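Local coordinates for protein phosphoserine aminotransferase (Bacillus circulans, PDB 2C0R) that catalyses the reversible, pyridoxal-phosphate-dependent transamination that makes phosphoserine and phosphohydroxythreonine, serving serine and pyridoxine biosynthesis as a homodimer, at residues 50-62 with 249-261. The protein carries 1 engineered substitution. Residues are numbered along the deposited sequence; the frame is centred on the assembly and turned at random.
Sequences VHNEAQARLLALL and NEVLKWIEERGGL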
loop_
_atom_site.group_PDB
_atom_site.type_symbol
_atom_site.label_atom_id
_atom_site.label_comp_id
_atom_site.label_asym_id
_atom_site.label_seq_id
_atom_site.Cartn_x
_atom_site.Cartn_y
_atom_site.Cartn_z
ATOM N N VAL A 50 12.191 7.622 -10.479
ATOM C CA VAL A 50 11.348 6.497 -10.825
ATOM C C VAL A 50 9.881 6.898 -10.677
ATOM O O VAL A 50 9.023 6.634 -11.526
ATOM C CB VAL A 50 11.653 5.279 -9.918
ATOM C CG1 VAL A 50 10.592 4.209 -10.016
ATOM C CG2 VAL A 50 13.054 4.747 -10.255
ATOM N N HIS A 51 9.616 7.559 -9.544
ATOM C CA HIS A 51 8.233 7.997 -9.234
ATOM C C HIS A 51 7.665 8.907 -10.293
ATOM O O HIS A 51 6.492 8.796 -10.694
ATOM C CB HIS A 51 8.343 8.710 -7.872
ATOM C CG HIS A 51 7.056 9.104 -7.233
ATOM N ND1 HIS A 51 6.317 8.226 -6.454
ATOM C CD2 HIS A 51 6.428 10.301 -7.243
ATOM C CE1 HIS A 51 5.253 8.916 -6.018
ATOM N NE2 HIS A 51 5.292 10.166 -6.482
ATOM N N ASN A 52 8.504 9.860 -10.756
ATOM C CA ASN A 52 8.087 10.788 -11.798
ATOM C C ASN A 52 8.082 10.158 -13.181
ATOM O O ASN A 52 7.203 10.469 -13.998
ATOM C CB ASN A 52 8.990 12.008 -11.762
ATOM C CG ASN A 52 8.721 12.861 -10.554
ATOM O OD1 ASN A 52 9.644 13.334 -9.840
ATOM N ND2 ASN A 52 7.462 13.038 -10.288
ATOM N N GLU A 53 8.990 9.269 -13.475
ATOM C CA GLU A 53 9.043 8.589 -14.765
ATOM C C GLU A 53 7.796 7.738 -14.973
ATOM O O GLU A 53 7.275 7.665 -16.079
ATOM C CB GLU A 53 10.315 7.718 -14.860
ATOM C CG GLU A 53 10.514 6.957 -16.163
ATOM C CD GLU A 53 11.563 5.863 -16.033
ATOM O OE1 GLU A 53 12.427 5.936 -15.160
ATOM O OE2 GLU A 53 11.514 4.855 -16.757
ATOM N N ALA A 54 7.346 7.111 -13.891
ATOM C CA ALA A 54 6.171 6.247 -14.036
ATOM C C ALA A 54 4.981 7.091 -14.499
ATOM O O ALA A 54 4.220 6.643 -15.335
ATOM C CB ALA A 54 5.868 5.544 -12.722
ATOM N N GLN A 55 4.826 8.291 -13.899
ATOM C CA GLN A 55 3.730 9.142 -14.302
ATOM C C GLN A 55 3.843 9.569 -15.765
ATOM O O GLN A 55 2.890 9.489 -16.512
ATOM C CB GLN A 55 3.722 10.367 -13.399
ATOM C CG GLN A 55 3.511 10.056 -11.941
ATOM C CD GLN A 55 3.698 11.359 -11.151
ATOM O OE1 GLN A 55 3.144 12.421 -11.512
ATOM N NE2 GLN A 55 4.462 11.257 -10.093
ATOM N N ALA A 56 5.030 10.009 -16.183
ATOM C CA ALA A 56 5.280 10.410 -17.544
ATOM C C ALA A 56 5.083 9.256 -18.522
ATOM O O ALA A 56 4.525 9.456 -19.605
ATOM C CB ALA A 56 6.710 10.932 -17.735
ATOM N N ARG A 57 5.533 8.065 -18.173
ATOM C CA ARG A 57 5.322 6.965 -19.136
ATOM C C ARG A 57 3.867 6.583 -19.261
ATOM O O ARG A 57 3.398 6.218 -20.335
ATOM C CB ARG A 57 6.068 5.742 -18.583
ATOM C CG ARG A 57 7.542 5.821 -18.738
ATOM C CD ARG A 57 8.197 4.523 -18.292
ATOM N NE ARG A 57 9.636 4.542 -18.381
ATOM C CZ ARG A 57 10.435 4.947 -19.334
ATOM N NH1 ARG A 57 9.963 5.484 -20.452
ATOM N NH2 ARG A 57 11.748 4.853 -19.226
ATOM N N LEU A 58 3.113 6.653 -18.173
ATOM C CA LEU A 58 1.673 6.340 -18.256
ATOM C C LEU A 58 0.973 7.376 -19.117
ATOM O O LEU A 58 0.211 7.005 -20.001
ATOM C CB LEU A 58 1.110 6.306 -16.847
ATOM C CG LEU A 58 -0.334 5.957 -16.560
ATOM C CD1 LEU A 58 -1.047 5.030 -17.484
ATOM C CD2 LEU A 58 -0.348 5.363 -15.121
ATOM N N LEU A 59 1.201 8.662 -18.906
ATOM C CA LEU A 59 0.592 9.676 -19.761
ATOM C C LEU A 59 1.000 9.478 -21.221
ATOM O O LEU A 59 0.138 9.632 -22.107
ATOM C CB LEU A 59 0.917 11.097 -19.289
ATOM C CG LEU A 59 0.218 11.453 -17.973
ATOM C CD1 LEU A 59 0.757 12.790 -17.487
ATOM C CD2 LEU A 59 -1.279 11.566 -18.124
ATOM N N ALA A 60 2.252 9.145 -21.462
ATOM C CA ALA A 60 2.670 8.939 -22.845
ATOM C C ALA A 60 1.911 7.740 -23.456
ATOM O O ALA A 60 1.526 7.817 -24.641
ATOM C CB ALA A 60 4.171 8.777 -22.949
ATOM N N LEU A 61 1.717 6.672 -22.717
ATOM C CA LEU A 61 0.980 5.545 -23.315
ATOM C C LEU A 61 -0.399 5.985 -23.757
ATOM O O LEU A 61 -0.953 5.410 -24.699
ATOM C CB LEU A 61 0.902 4.396 -22.291
ATOM C CG LEU A 61 2.203 3.561 -22.191
ATOM C CD1 LEU A 61 2.140 2.673 -20.946
ATOM C CD2 LEU A 61 2.453 2.703 -23.434
ATOM N N LEU A 62 -0.969 6.976 -23.068
ATOM C CA LEU A 62 -2.302 7.458 -23.390
ATOM C C LEU A 62 -2.315 8.578 -24.403
ATOM O O LEU A 62 -3.367 9.216 -24.657
ATOM C CB LEU A 62 -3.001 7.899 -22.086
ATOM C CG LEU A 62 -3.400 6.756 -21.134
ATOM C CD1 LEU A 62 -3.700 7.415 -19.782
ATOM C CD2 LEU A 62 -4.576 5.949 -21.637
ATOM N N ASN A 249 6.432 1.209 -12.944
ATOM C CA ASN A 249 7.312 1.810 -13.977
ATOM C C ASN A 249 7.844 0.759 -14.930
ATOM O O ASN A 249 7.826 0.931 -16.148
ATOM C CB ASN A 249 8.421 2.590 -13.270
ATOM C CG ASN A 249 9.133 3.544 -14.222
ATOM O OD1 ASN A 249 8.542 4.257 -15.034
ATOM N ND2 ASN A 249 10.444 3.556 -14.073
ATOM N N GLU A 250 8.282 -0.369 -14.372
ATOM C CA GLU A 250 8.798 -1.456 -15.230
ATOM C C GLU A 250 7.716 -2.023 -16.107
ATOM O O GLU A 250 7.950 -2.364 -17.286
ATOM C CB GLU A 250 9.415 -2.528 -14.321
ATOM C CG GLU A 250 10.705 -2.083 -13.645
ATOM C CD GLU A 250 11.745 -1.530 -14.613
ATOM O OE1 GLU A 250 12.237 -0.411 -14.365
ATOM O OE2 GLU A 250 12.047 -2.197 -15.629
ATOM N N VAL A 251 6.509 -2.164 -15.592
ATOM C CA VAL A 251 5.439 -2.698 -16.433
ATOM C C VAL A 251 5.083 -1.746 -17.550
ATOM O O VAL A 251 4.822 -2.154 -18.694
ATOM C CB VAL A 251 4.188 -3.051 -15.598
ATOM C CG1 VAL A 251 3.024 -3.365 -16.525
ATOM C CG2 VAL A 251 4.443 -4.229 -14.663
ATOM N N LEU A 252 5.106 -0.455 -17.283
ATOM C CA LEU A 252 4.809 0.524 -18.324
ATOM C C LEU A 252 5.854 0.478 -19.430
ATOM O O LEU A 252 5.522 0.599 -20.616
ATOM C CB LEU A 252 4.701 1.956 -17.767
ATOM C CG LEU A 252 3.635 2.143 -16.668
ATOM C CD1 LEU A 252 3.764 3.563 -16.162
ATOM C CD2 LEU A 252 2.240 1.859 -17.188
ATOM N N LYS A 253 7.116 0.315 -19.044
ATOM C CA LYS A 253 8.142 0.108 -20.076
ATOM C C LYS A 253 7.814 -1.090 -20.953
ATOM O O LYS A 253 7.933 -1.051 -22.156
ATOM C CB LYS A 253 9.490 -0.098 -19.397
ATOM C CG LYS A 253 10.148 1.153 -18.827
ATOM C CD LYS A 253 11.335 0.722 -17.946
ATOM C CE LYS A 253 11.913 1.959 -17.217
ATOM N NZ LYS A 253 13.042 1.528 -16.341
ATOM N N TRP A 254 7.400 -2.187 -20.308
ATOM C CA TRP A 254 7.075 -3.399 -21.095
ATOM C C TRP A 254 5.888 -3.141 -22.008
ATOM O O TRP A 254 5.880 -3.594 -23.147
ATOM C CB TRP A 254 6.847 -4.524 -20.087
ATOM C CG TRP A 254 6.317 -5.801 -20.664
ATOM C CD1 TRP A 254 7.079 -6.860 -21.148
ATOM C CD2 TRP A 254 4.947 -6.204 -20.844
ATOM N NE1 TRP A 254 6.255 -7.869 -21.597
ATOM C CE2 TRP A 254 4.956 -7.486 -21.423
ATOM C CE3 TRP A 254 3.718 -5.596 -20.567
ATOM C CZ2 TRP A 254 3.773 -8.160 -21.725
ATOM C CZ3 TRP A 254 2.545 -6.260 -20.862
ATOM C CH2 TRP A 254 2.581 -7.538 -21.442
ATOM N N ILE A 255 4.875 -2.395 -21.543
ATOM C CA ILE A 255 3.731 -2.145 -22.451
ATOM C C ILE A 255 4.213 -1.393 -23.669
ATOM O O ILE A 255 3.804 -1.670 -24.811
ATOM C CB ILE A 255 2.623 -1.366 -21.704
ATOM C CG1 ILE A 255 1.980 -2.170 -20.592
ATOM C CG2 ILE A 255 1.537 -0.920 -22.706
ATOM C CD1 ILE A 255 0.978 -1.438 -19.699
ATOM N N GLU A 256 5.106 -0.434 -23.428
ATOM C CA GLU A 256 5.624 0.336 -24.574
ATOM C C GLU A 256 6.332 -0.626 -25.511
ATOM O O GLU A 256 6.191 -0.548 -26.740
ATOM C CB GLU A 256 6.519 1.474 -24.077
ATOM C CG GLU A 256 7.236 2.238 -25.158
ATOM C CD GLU A 256 6.448 3.264 -25.940
ATOM O OE1 GLU A 256 7.093 4.248 -26.390
ATOM O OE2 GLU A 256 5.217 3.123 -26.144
ATOM N N GLU A 257 7.100 -1.559 -24.965
ATOM C CA GLU A 257 7.853 -2.485 -25.812
ATOM C C GLU A 257 6.966 -3.426 -26.606
ATOM O O GLU A 257 7.406 -4.007 -27.600
ATOM C CB GLU A 257 8.727 -3.412 -24.971
ATOM C CG GLU A 257 9.908 -2.788 -24.290
ATOM C CD GLU A 257 10.567 -3.755 -23.307
ATOM O OE1 GLU A 257 9.942 -4.771 -22.909
ATOM O OE2 GLU A 257 11.721 -3.473 -22.942
ATOM N N ARG A 258 5.759 -3.593 -26.107
ATOM C CA ARG A 258 4.807 -4.508 -26.686
ATOM C C ARG A 258 3.992 -3.793 -27.766
ATOM O O ARG A 258 3.054 -4.378 -28.285
ATOM C CB ARG A 258 3.864 -5.039 -25.618
ATOM C CG ARG A 258 4.414 -6.006 -24.593
ATOM C CD ARG A 258 4.486 -7.404 -25.203
ATOM N NE ARG A 258 5.729 -8.063 -24.944
ATOM C CZ ARG A 258 6.933 -7.738 -24.530
ATOM N NH1 ARG A 258 7.337 -6.513 -24.209
ATOM N NH2 ARG A 258 7.805 -8.748 -24.437
ATOM N N GLY A 259 4.335 -2.539 -28.084
ATOM C CA GLY A 259 3.577 -1.771 -29.089
ATOM C C GLY A 259 2.584 -0.824 -28.486
ATOM O O GLY A 259 1.629 -0.393 -29.152
ATOM N N GLY A 260 2.727 -0.505 -27.216
ATOM C CA GLY A 260 1.824 0.364 -26.499
ATOM C C GLY A 260 0.434 -0.199 -26.407
ATOM O O GLY A 260 0.212 -1.419 -26.477
ATOM N N LEU A 261 -0.574 0.707 -26.243
ATOM C CA LEU A 261 -1.900 0.222 -25.973
ATOM C C LEU A 261 -2.504 -0.443 -27.195
ATOM O O LEU A 261 -3.261 -1.399 -27.022
ATOM C CB LEU A 261 -2.786 1.393 -25.490
ATOM C CG LEU A 261 -2.287 2.093 -24.229
ATOM C CD1 LEU A 261 -3.294 3.115 -23.749
ATOM C CD2 LEU A 261 -1.980 1.050 -23.155
HETATM O O HOH W 1 13.936 3.623 -14.974
HETATM O O HOH W 2 0.237 3.515 -26.381
#
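Leu252 and Asn249 fit as knobs into holes of helix 50-61, which runs beside helix 249-257, the axes 9.2 Å apart at closest approach and 32° from parallel. Leu252 enters among Ala54, Arg57, Leu58 and Leu61, its CD1 3.9 Å from Leu58 CB. At the end of the pair Leu61 sits among Leu252, Ile255, Gly260 and Leu261; its chi1 of -79° carries CG toward the second helix, where CD1 meets Leu252 CD2 and CD2 lies 3.8 Å from Ile255 CG2. Beyond the Schellman turn at Gly259, Leu261 CD1 touches Leu62 CD2.

Among polar groups, the Asn249 amide lies against Glu53 and Arg57: ND2 donates a weak bond to Glu53 OE2 (3.2 Å), the planes 81° apart, and OD1 sits by Arg57 CD and the guanidinium edge. Lys253 CG covers one guanidinium face. Lys253 NZ bridges firmly to Glu250 OE1 (2.9 Å) and distantly to Glu53 OE2, whose position, and hence pairing with Arg57, is less certain. An alanine in place of Arg57 would probably uncover the Lys253 methylenes and leave Glu53 without its arginine mate. Water joins Glu53 OE1 to Lys253 NZ; another links Leu61 O to Leu261 N.

Leu58 touches strand 205-210, Ala54 Phe72 of strand 68-73, and Trp254 helix 17-25, joining the pair to the seven-stranded mixed sheet of this fold-type-I aminotransferase's large domain.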